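Alpha/beta hydrolase (Streptomyces albidoflavus, PDB 6KSU) probably releases and cyclises a non-ribosomal peptide by head-to-tail macrolactamisation, as a stand-alone cyclase related to penicillin-binding proteins and serine beta-lactamases. Local coordinates at residues Arg129-His134 and Cys180-Val185; Gly137-Ile142 and Tyr396-Leu401; Ile142-Met147 and Tyr152-Ala157; Met192-Ala197 and Leu251-Gly256. All blocks are in the same frame, centred on the assembly; numbering follows the deposited sequence.

Contact 1: Arg129-His134 and Cys180-Val185; sequences RQLLSH and CLLGAV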
# COMPACT_ATOMS: atom_id res chain seq x y z
N ARG A 129 -15.46 7.69 1.32
CA ARG A 129 -15.34 6.44 2.07
C ARG A 129 -14.95 5.27 1.17
O ARG A 129 -14.13 4.42 1.56
CB ARG A 129 -16.64 6.12 2.80
CG ARG A 129 -16.50 4.97 3.80
CD ARG A 129 -17.85 4.40 4.22
NE ARG A 129 -18.67 5.42 4.88
CZ ARG A 129 -18.42 5.94 6.08
NH1 ARG A 129 -17.36 5.54 6.79
NH2 ARG A 129 -19.23 6.86 6.59
N GLN A 130 -15.53 5.20 -0.04
CA GLN A 130 -15.17 4.14 -0.97
C GLN A 130 -13.76 4.32 -1.50
O GLN A 130 -13.07 3.33 -1.75
CB GLN A 130 -16.15 4.09 -2.14
CG GLN A 130 -17.59 3.77 -1.73
CD GLN A 130 -18.58 4.10 -2.82
OE1 GLN A 130 -18.31 4.93 -3.69
NE2 GLN A 130 -19.75 3.46 -2.78
N LEU A 131 -13.34 5.57 -1.74
CA LEU A 131 -11.98 5.80 -2.21
C LEU A 131 -10.97 5.30 -1.17
O LEU A 131 -10.08 4.50 -1.49
CB LEU A 131 -11.76 7.28 -2.52
CG LEU A 131 -12.49 7.88 -3.73
CD1 LEU A 131 -12.16 9.36 -3.80
CD2 LEU A 131 -12.11 7.22 -5.01
N LEU A 132 -11.15 5.70 0.08
CA LEU A 132 -10.25 5.29 1.15
C LEU A 132 -10.06 3.78 1.20
O LEU A 132 -8.97 3.28 1.52
CB LEU A 132 -10.78 5.77 2.52
CG LEU A 132 -10.40 7.14 3.11
CD1 LEU A 132 -8.89 7.33 3.26
CD2 LEU A 132 -10.94 8.30 2.36
N SER A 133 -11.12 3.04 0.87
CA SER A 133 -11.19 1.60 1.08
C SER A 133 -10.96 0.83 -0.20
O SER A 133 -11.05 -0.41 -0.19
CB SER A 133 -12.54 1.23 1.70
OG SER A 133 -13.63 1.64 0.88
N HIS A 134 -10.69 1.53 -1.30
CA HIS A 134 -10.49 0.90 -2.61
C HIS A 134 -11.75 0.17 -3.07
O HIS A 134 -11.69 -0.87 -3.73
CB HIS A 134 -9.28 -0.04 -2.60
CG HIS A 134 -7.99 0.64 -2.25
ND1 HIS A 134 -7.27 1.38 -3.16
CD2 HIS A 134 -7.30 0.70 -1.09
CE1 HIS A 134 -6.20 1.88 -2.57
NE2 HIS A 134 -6.19 1.47 -1.31
N CYS A 180 -5.12 9.30 -5.66
CA CYS A 180 -4.83 10.57 -6.32
C CYS A 180 -6.07 11.44 -6.39
O CYS A 180 -5.98 12.67 -6.27
CB CYS A 180 -4.25 10.31 -7.70
SG CYS A 180 -2.69 9.37 -7.64
N LEU A 181 -7.25 10.82 -6.54
CA LEU A 181 -8.49 11.57 -6.42
C LEU A 181 -8.70 12.09 -5.01
O LEU A 181 -9.30 13.16 -4.82
CB LEU A 181 -9.69 10.71 -6.83
CG LEU A 181 -9.87 10.46 -8.32
CD1 LEU A 181 -10.93 9.37 -8.54
CD2 LEU A 181 -10.26 11.76 -9.01
N LEU A 182 -8.22 11.36 -4.00
CA LEU A 182 -8.30 11.89 -2.65
C LEU A 182 -7.47 13.17 -2.51
O LEU A 182 -7.82 14.06 -1.73
CB LEU A 182 -7.88 10.82 -1.65
CG LEU A 182 -8.94 9.75 -1.36
CD1 LEU A 182 -8.39 8.56 -0.58
CD2 LEU A 182 -10.13 10.38 -0.62
N GLY A 183 -6.37 13.28 -3.28
CA GLY A 183 -5.64 14.53 -3.32
C GLY A 183 -6.46 15.67 -3.88
O GLY A 183 -6.42 16.79 -3.37
N ALA A 184 -7.22 15.40 -4.94
CA ALA A 184 -8.11 16.44 -5.47
C ALA A 184 -9.18 16.80 -4.45
O ALA A 184 -9.51 17.98 -4.26
CB ALA A 184 -8.71 15.97 -6.79
N VAL A 185 -9.70 15.80 -3.73
CA VAL A 185 -10.71 16.06 -2.70
C VAL A 185 -10.14 16.96 -1.60
O VAL A 185 -10.74 17.98 -1.25
CB VAL A 185 -11.23 14.74 -2.13
CG1 VAL A 185 -11.94 14.99 -0.79
CG2 VAL A 185 -12.14 14.07 -3.13
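Leu182 pushes its branched end between Leu131 and Leu132, and these three leucines make most of the contact. Its CD2 methyl is the shared point, 3.7 Å from Leu132 CD2. The same Leu182 CD2 lies 3.9 Å from Leu131 CD1. Leu131 and Leu182 run past each other in opposite directions, each with CG beside its own backbone N (chi1 -69° and -78°), whereas the Leu132 side chain crosses Leu182 at roughly a right angle. Leu181 adds the flank: its CB is 4.1 Å from Leu131 CD1. No hydrogen bond crosses; the meeting is made by apolar side chains. In the helical domain of this beta-lactamase-like fold, the short helix 128-132 is thus seated against the long helix 176-189. Val93 of helix 85-98 touches both Leu132 and Leu182, and Leu108 covers Leu131 from helix 108-111. Beyond Leu132 the helix closes in a Schellman motif, where His134 takes a positive phi and its N bonds to Leu131 O at 3.0 Å. That turn directs the imidazole of His134 onto the ring of Tyr174, with Lys86 also touching it. At the other end, Arg129 NE forms a salt bridge with Asp105 OD1.

Contact 2: Gly137-Ile142 and Tyr396-Leu401; sequences GVVDSI and YANGDL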
# COMPACT_ATOMS: atom_id res chain seq x y z
N GLY A 137 -14.41 1.31 -7.45
CA GLY A 137 -14.44 0.89 -8.83
C GLY A 137 -13.53 1.68 -9.74
O GLY A 137 -13.67 1.57 -10.96
N VAL A 138 -12.62 2.46 -9.19
CA VAL A 138 -11.62 3.16 -9.99
C VAL A 138 -10.54 2.17 -10.42
O VAL A 138 -10.11 1.30 -9.64
CB VAL A 138 -11.02 4.33 -9.19
CG1 VAL A 138 -10.40 5.34 -10.13
CG2 VAL A 138 -12.09 5.00 -8.31
N VAL A 139 -10.09 2.30 -11.67
CA VAL A 139 -8.96 1.51 -12.16
C VAL A 139 -7.70 1.86 -11.36
O VAL A 139 -7.65 2.87 -10.65
CB VAL A 139 -8.74 1.75 -13.67
CG1 VAL A 139 -9.94 1.24 -14.47
CG2 VAL A 139 -8.51 3.21 -13.94
N ASP A 140 -6.66 1.05 -11.50
CA ASP A 140 -5.46 1.24 -10.69
C ASP A 140 -4.61 2.40 -11.20
O ASP A 140 -4.29 3.32 -10.43
CB ASP A 140 -4.67 -0.07 -10.63
CG ASP A 140 -3.39 0.05 -9.79
OD1 ASP A 140 -3.27 0.99 -8.98
OD2 ASP A 140 -2.50 -0.82 -9.95
N SER A 141 -4.28 2.42 -12.49
CA SER A 141 -3.37 3.41 -13.06
C SER A 141 -3.98 4.08 -14.27
O SER A 141 -4.55 3.40 -15.14
CB SER A 141 -2.04 2.76 -13.46
OG SER A 141 -1.58 1.92 -12.43
N ILE A 142 -3.83 5.40 -14.34
CA ILE A 142 -4.29 6.23 -15.46
C ILE A 142 -3.15 7.17 -15.85
O ILE A 142 -2.62 7.89 -14.99
CB ILE A 142 -5.54 7.04 -15.09
CG1 ILE A 142 -6.79 6.17 -15.11
CG2 ILE A 142 -5.73 8.21 -16.02
CD1 ILE A 142 -8.03 6.90 -14.68
N TYR A 396 -10.44 -9.82 -19.64
CA TYR A 396 -10.65 -9.09 -18.40
C TYR A 396 -9.66 -7.95 -18.33
O TYR A 396 -8.53 -8.06 -18.80
CB TYR A 396 -10.51 -10.00 -17.17
CG TYR A 396 -11.48 -11.17 -17.17
CD1 TYR A 396 -12.54 -11.22 -16.27
CD2 TYR A 396 -11.33 -12.23 -18.07
CE1 TYR A 396 -13.42 -12.27 -16.26
CE2 TYR A 396 -12.22 -13.30 -18.06
CZ TYR A 396 -13.27 -13.31 -17.16
OH TYR A 396 -14.16 -14.36 -17.13
N ALA A 397 -10.08 -6.83 -17.75
CA ALA A 397 -9.24 -5.65 -17.83
C ALA A 397 -9.34 -4.82 -16.57
O ALA A 397 -10.39 -4.72 -15.93
CB ALA A 397 -9.56 -4.78 -19.04
N ASN A 398 -8.19 -4.22 -16.23
CA ASN A 398 -8.09 -3.13 -15.26
C ASN A 398 -7.24 -2.06 -15.94
O ASN A 398 -6.00 -2.12 -15.90
CB ASN A 398 -7.47 -3.60 -13.95
CG ASN A 398 -7.52 -2.53 -12.86
OD1 ASN A 398 -7.10 -1.40 -13.09
ND2 ASN A 398 -8.04 -2.89 -11.68
N GLY A 399 -7.91 -1.09 -16.56
CA GLY A 399 -7.22 0.01 -17.23
C GLY A 399 -6.44 -0.50 -18.44
O GLY A 399 -7.00 -1.08 -19.37
N ASP A 400 -5.12 -0.31 -18.41
CA ASP A 400 -4.27 -0.77 -19.50
C ASP A 400 -4.02 -2.27 -19.44
O ASP A 400 -3.80 -2.91 -20.47
CB ASP A 400 -2.93 -0.02 -19.49
CG ASP A 400 -2.93 1.21 -20.38
OD1 ASP A 400 -1.83 1.69 -20.75
OD2 ASP A 400 -4.04 1.71 -20.72
N LEU A 401 -4.06 -2.85 -18.24
CA LEU A 401 -3.65 -4.23 -18.04
C LEU A 401 -4.80 -5.18 -18.38
O LEU A 401 -5.95 -4.95 -17.99
CB LEU A 401 -3.19 -4.45 -16.60
CG LEU A 401 -2.34 -3.29 -16.02
CD1 LEU A 401 -2.15 -3.38 -14.50
CD2 LEU A 401 -0.98 -3.19 -16.74
O HOH W 1 -8.43 -0.90 -9.39
O HOH W 2 -4.61 -0.29 -14.09
O HOH W 3 -3.88 0.72 -16.43
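Asn398 reaches across to the backbone at Val139 and Asp140 with its side-chain amide. Its OD1 accepts from Asp140 N at 3.0 Å, a nearly straight bond (164° at the hydrogen) that lies in the carbonyl plane on a lone pair. With CG turned anti to the backbone N (chi1 -172°), the amide points across to the loop backbone, and OD1 also rests 3.6 Å from Val139 CB. Val139 closes this tight part by laying CG1 against Gly399 N at 3.7 Å. Gly399 begins the bend of a type II' turn from Asn398 to Leu401, a backbone shape that glycine adopts readily. Around this direct grip, water fills in the joint. One water donates to Val138 O and accepts from Asn398 ND2; a second accepts from Ser141 N and donates to Asn398 OD1, giving that oxygen two donors. Toward exposed Asp400, a third water spans Ser141 O and Asp400 N. Asp140 OD1 accepts from Asn176 N and OD2 meets Arg466, while Asn398 ND2 donates to Ala467 O. The contact joins the loop between helices 128-132 and 153-160 to the hairpin of strands 394-398 and 401-407 in the C-terminal eight-stranded antiparallel barrel.

Contact 3: Ile142-Met147 and Tyr152-Ala157; sequences IEYDEM and YRRFAA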
# COMPACT_ATOMS: atom_id res chain seq x y z
N ILE A 142 -3.83 5.40 -14.34
CA ILE A 142 -4.29 6.23 -15.46
C ILE A 142 -3.15 7.17 -15.85
O ILE A 142 -2.62 7.89 -14.99
CB ILE A 142 -5.54 7.04 -15.09
CG1 ILE A 142 -6.79 6.17 -15.11
CG2 ILE A 142 -5.73 8.21 -16.02
CD1 ILE A 142 -8.03 6.90 -14.68
N GLU A 143 -2.79 7.18 -17.14
CA GLU A 143 -1.81 8.13 -17.66
C GLU A 143 -2.21 9.56 -17.34
O GLU A 143 -3.22 10.06 -17.85
CB GLU A 143 -1.66 7.98 -19.18
CG GLU A 143 -0.49 8.76 -19.85
CD GLU A 143 -0.71 10.28 -20.01
OE1 GLU A 143 -1.29 10.73 -21.03
OE2 GLU A 143 -0.24 11.04 -19.13
N TYR A 144 -1.45 10.22 -16.49
CA TYR A 144 -1.52 11.67 -16.41
C TYR A 144 -0.13 12.23 -16.20
O TYR A 144 0.12 13.03 -15.29
CB TYR A 144 -2.50 12.16 -15.35
CG TYR A 144 -2.89 13.58 -15.65
CD1 TYR A 144 -3.38 13.92 -16.90
CD2 TYR A 144 -2.71 14.59 -14.72
CE1 TYR A 144 -3.71 15.22 -17.22
CE2 TYR A 144 -3.04 15.90 -15.02
CZ TYR A 144 -3.54 16.21 -16.28
OH TYR A 144 -3.87 17.51 -16.60
N ASP A 145 0.81 11.82 -17.05
CA ASP A 145 2.12 12.44 -17.11
C ASP A 145 2.04 13.87 -17.60
O ASP A 145 3.07 14.56 -17.68
CB ASP A 145 3.04 11.61 -17.99
CG ASP A 145 3.31 10.24 -17.40
OD1 ASP A 145 3.41 10.14 -16.16
OD2 ASP A 145 3.41 9.26 -18.17
N GLU A 146 0.84 14.34 -17.90
CA GLU A 146 0.56 15.69 -18.33
C GLU A 146 0.41 16.67 -17.16
O GLU A 146 0.29 17.88 -17.40
CB GLU A 146 -0.70 15.64 -19.23
CG GLU A 146 -0.42 15.14 -20.69
CD GLU A 146 -0.98 13.74 -21.05
OE1 GLU A 146 -2.02 13.31 -20.50
OE2 GLU A 146 -0.39 13.06 -21.93
N MET A 147 0.48 16.20 -15.91
CA MET A 147 0.36 17.06 -14.73
C MET A 147 1.68 17.76 -14.43
O MET A 147 2.73 17.12 -14.37
CB MET A 147 -0.05 16.26 -13.49
CG MET A 147 -0.08 17.06 -12.18
SD MET A 147 -0.84 16.18 -10.78
CE MET A 147 -0.42 17.25 -9.39
N TYR A 152 -4.29 19.01 -8.38
CA TYR A 152 -4.84 17.77 -8.93
C TYR A 152 -6.13 17.99 -9.71
O TYR A 152 -6.83 17.01 -10.01
CB TYR A 152 -5.10 16.78 -7.79
CG TYR A 152 -3.98 15.79 -7.47
CD1 TYR A 152 -3.61 14.81 -8.38
CD2 TYR A 152 -3.34 15.82 -6.24
CE1 TYR A 152 -2.60 13.90 -8.09
CE2 TYR A 152 -2.34 14.91 -5.93
CZ TYR A 152 -1.98 13.94 -6.86
OH TYR A 152 -0.98 13.02 -6.59
N ARG A 153 -6.47 19.24 -10.07
CA ARG A 153 -7.79 19.51 -10.65
C ARG A 153 -7.93 18.93 -12.05
O ARG A 153 -8.87 18.18 -12.32
CB ARG A 153 -8.07 21.02 -10.66
CG ARG A 153 -9.06 21.45 -9.59
CD ARG A 153 -9.33 22.94 -9.61
NE ARG A 153 -8.44 23.69 -8.72
CZ ARG A 153 -8.55 23.73 -7.39
NH1 ARG A 153 -9.52 23.04 -6.79
NH2 ARG A 153 -7.70 24.44 -6.66
N ARG A 154 -7.01 19.27 -12.96
CA ARG A 154 -7.05 18.68 -14.30
C ARG A 154 -7.05 17.16 -14.23
O ARG A 154 -7.66 16.50 -15.08
CB ARG A 154 -5.87 19.16 -15.13
CG ARG A 154 -5.64 20.66 -15.25
CD ARG A 154 -4.12 20.99 -15.46
NE ARG A 154 -3.31 21.01 -14.23
CZ ARG A 154 -1.97 20.87 -14.18
NH1 ARG A 154 -1.27 20.68 -15.29
NH2 ARG A 154 -1.33 20.91 -13.02
N PHE A 155 -6.37 16.59 -13.24
CA PHE A 155 -6.26 15.13 -13.14
C PHE A 155 -7.61 14.53 -12.81
O PHE A 155 -7.95 13.45 -13.33
CB PHE A 155 -5.23 14.76 -12.08
CG PHE A 155 -5.20 13.28 -11.75
CD1 PHE A 155 -4.31 12.44 -12.40
CD2 PHE A 155 -6.02 12.76 -10.76
CE1 PHE A 155 -4.26 11.08 -12.10
CE2 PHE A 155 -5.98 11.41 -10.46
CZ PHE A 155 -5.09 10.56 -11.13
N ALA A 156 -8.36 15.18 -11.93
CA ALA A 156 -9.71 14.76 -11.60
C ALA A 156 -10.55 14.57 -12.86
O ALA A 156 -11.24 13.56 -13.01
CB ALA A 156 -10.35 15.81 -10.70
N ALA A 157 -10.51 15.55 -13.77
CA ALA A 157 -11.26 15.44 -15.02
C ALA A 157 -10.85 14.19 -15.79
O ALA A 157 -11.70 13.40 -16.21
CB ALA A 157 -11.06 16.69 -15.87
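Tyr144 lays its ring along the first turn of the helix, with Phe155 CA over one face, 4.2 Å from the ring centroid in a CH-pi contact. The two aromatic side chains slide past one another in opposite directions, their planes inclined at 64°. Tyr144 CB meets the edge of the Phe155 ring, 3.5 Å from Phe155 CD1. Tyr144 holds CG anti to the backbone N (chi1 -160°), which carries its ring over the helix backbone at Phe155; Phe155 takes the same turn, and the rings meet obliquely. Farther out, the phenol end of Tyr144 crosses the aliphatic part of exposed Arg154 at about a right angle. The segment 142-147 is a loop that folds back through a type I turn from Tyr144 to Met147 to cover the start of helix 153-160, with Tyr152 at the N-cap position. After the turn, Met147 runs out fully extended to Tyr152. Its CE methyl sits over the centre of that ring, 4.2 Å from the centroid and 11° off the normal, while SD lies obliquely at 4.4 Å from the same centroid, a Met-aromatic contact. Nearer its root, Met147 CG is 4.1 Å from Arg154 NH2. Buried Tyr152 is fixed at its hydroxyl by Ser250 O and Ala253 N, and Phe155 rests on Thr177 of helix 176-189.

Contact 4: Met192-Ala197 and Leu251-Gly256; sequences MDWWTA and LAAAGG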
# COMPACT_ATOMS: atom_id res chain seq x y z
N MET A 192 -5.93 24.19 -0.10
CA MET A 192 -4.52 23.99 -0.38
C MET A 192 -4.28 22.72 -1.18
O MET A 192 -5.01 21.74 -1.06
CB MET A 192 -3.69 23.91 0.91
CG MET A 192 -4.12 24.82 2.00
SD MET A 192 -3.41 24.20 3.52
CE MET A 192 -4.81 23.33 4.21
N ASP A 193 -3.22 22.75 -1.98
CA ASP A 193 -2.78 21.56 -2.69
C ASP A 193 -2.38 20.46 -1.70
O ASP A 193 -2.15 20.71 -0.51
CB ASP A 193 -1.62 21.90 -3.62
CG ASP A 193 -0.35 22.27 -2.86
OD1 ASP A 193 0.34 21.34 -2.39
OD2 ASP A 193 -0.05 23.48 -2.73
N TRP A 194 -2.31 19.23 -2.22
CA TRP A 194 -2.07 18.08 -1.35
C TRP A 194 -0.76 18.22 -0.57
O TRP A 194 -0.71 17.89 0.62
CB TRP A 194 -2.06 16.77 -2.16
CG TRP A 194 -1.60 15.60 -1.34
CD1 TRP A 194 -2.35 14.84 -0.51
CD2 TRP A 194 -0.26 15.07 -1.27
NE1 TRP A 194 -1.58 13.85 0.08
CE2 TRP A 194 -0.29 13.97 -0.37
CE3 TRP A 194 0.96 15.40 -1.89
CZ2 TRP A 194 0.84 13.22 -0.06
CZ3 TRP A 194 2.08 14.66 -1.58
CH2 TRP A 194 2.02 13.57 -0.68
N TRP A 195 0.32 18.67 -1.23
CA TRP A 195 1.59 18.86 -0.53
C TRP A 195 1.45 19.84 0.63
O TRP A 195 1.83 19.53 1.78
CB TRP A 195 2.67 19.38 -1.49
CG TRP A 195 3.16 18.40 -2.52
CD1 TRP A 195 4.33 17.70 -2.48
CD2 TRP A 195 2.52 18.06 -3.76
NE1 TRP A 195 4.45 16.93 -3.61
CE2 TRP A 195 3.36 17.13 -4.41
CE3 TRP A 195 1.33 18.44 -4.38
CZ2 TRP A 195 3.04 16.59 -5.66
CZ3 TRP A 195 1.01 17.89 -5.62
CH2 TRP A 195 1.87 16.97 -6.24
N THR A 196 0.93 21.04 0.36
CA THR A 196 0.82 22.05 1.39
C THR A 196 -0.03 21.55 2.55
O THR A 196 0.33 21.73 3.72
CB THR A 196 0.24 23.34 0.80
OG1 THR A 196 1.07 23.79 -0.27
CG2 THR A 196 0.15 24.44 1.85
N ALA A 197 -1.15 20.90 2.24
CA ALA A 197 -2.04 20.42 3.29
C ALA A 197 -1.41 19.28 4.07
O ALA A 197 -1.50 19.24 5.30
CB ALA A 197 -3.37 19.99 2.66
N LEU A 251 1.42 10.63 -9.09
CA LEU A 251 1.23 9.58 -8.09
C LEU A 251 1.38 10.08 -6.65
O LEU A 251 1.14 9.29 -5.72
CB LEU A 251 2.20 8.43 -8.36
CG LEU A 251 1.73 7.53 -9.52
CD1 LEU A 251 2.88 6.94 -10.35
CD2 LEU A 251 0.80 6.42 -9.00
N ALA A 252 1.68 11.37 -6.46
CA ALA A 252 2.16 11.88 -5.17
C ALA A 252 1.26 11.52 -4.00
O ALA A 252 1.74 11.01 -2.98
CB ALA A 252 2.32 13.40 -5.25
N ALA A 253 -0.05 11.80 -4.10
CA ALA A 253 -0.95 11.52 -2.98
C ALA A 253 -1.11 10.02 -2.74
O ALA A 253 -1.63 9.62 -1.69
CB ALA A 253 -2.34 12.15 -3.22
N ALA A 254 -0.69 9.19 -3.69
CA ALA A 254 -0.75 7.75 -3.52
C ALA A 254 0.59 7.12 -3.15
O ALA A 254 0.60 6.05 -2.54
CB ALA A 254 -1.30 7.09 -4.81
N GLY A 255 1.73 7.75 -3.48
CA GLY A 255 3.01 7.10 -3.21
C GLY A 255 4.24 7.98 -3.07
O GLY A 255 5.36 7.45 -2.96
N GLY A 256 4.08 9.30 -3.07
CA GLY A 256 5.22 10.19 -3.20
C GLY A 256 5.88 10.71 -1.93
O GLY A 256 6.76 11.56 -2.05
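Leu251 O is gripped by two backbone donors, Ala254 N at 2.7 Å and Gly255 N at 2.8 Å, which reach it from opposite faces of its carbonyl plane. This tight winding sets Ala252 and Ala253 against two consecutive tryptophans, Trp194 and Trp195. Trp194 stands with CG anti to its backbone N (chi1 171°), and its indole lies flat on the short helix. Ala253 CB sits over the five-membered ring, 3.7 Å from its centroid and only 8° off the normal, a CH-pi contact. The six-membered ring continues over the Ala252-Ala253 peptide on the same side, with CH2 3.5 Å from Ala252 O. Trp195 turns its CG the other way, beside the backbone N (chi1 -71°), and comes obliquely to Ala252: its CZ2 is 3.3 Å from Ala252 CB, a close fit. Trp194 presents CE3 to a face of the Trp195 ring. Both indole nitrogens are satisfied, Trp194 NE1 by Thr89 OG1 and Trp195 NE1 by His214 O. The helix that carries the tryptophans is fixed at its start by Asp193, the N-cap, whose OD1 accepts from Thr196 N at 2.8 Å while OD2 takes the Thr196 hydroxyl at 2.7 Å. Thr89 OG1 also bonds Ala253 O. Lys86 belongs to a probable SxxK motif with Ser83, as in penicillin-binding proteins and serine beta-lactamases, so this buried packing of helices 194-206 and 252-255 probably borders the active site, through the bond of Lys86 NZ to Ala254 O.

Helix 176-189 ties three of the contacts together. Cys180, from contact 1, packs its CB 3.4 Å from Phe155 CE2 of contact 3 and its SG 3.9 Å from Ala254 CB of contact 4. Contacts 3 and 4 also meet where Met147 CE lies 3.9 Å from Trp195 CH2. Contact 2 shares Ile142 with contact 3 and touches contact 1 where Leu131 CD2 lies 4.0 Å from Val138 CG2; its centre is about 22 Å from that of contact 4. The probable catalytic group of Ser83, Lys86 and Tyr174 is bordered by His134 of contact 1, Asp140 of contact 2 and Ala254 of contact 4.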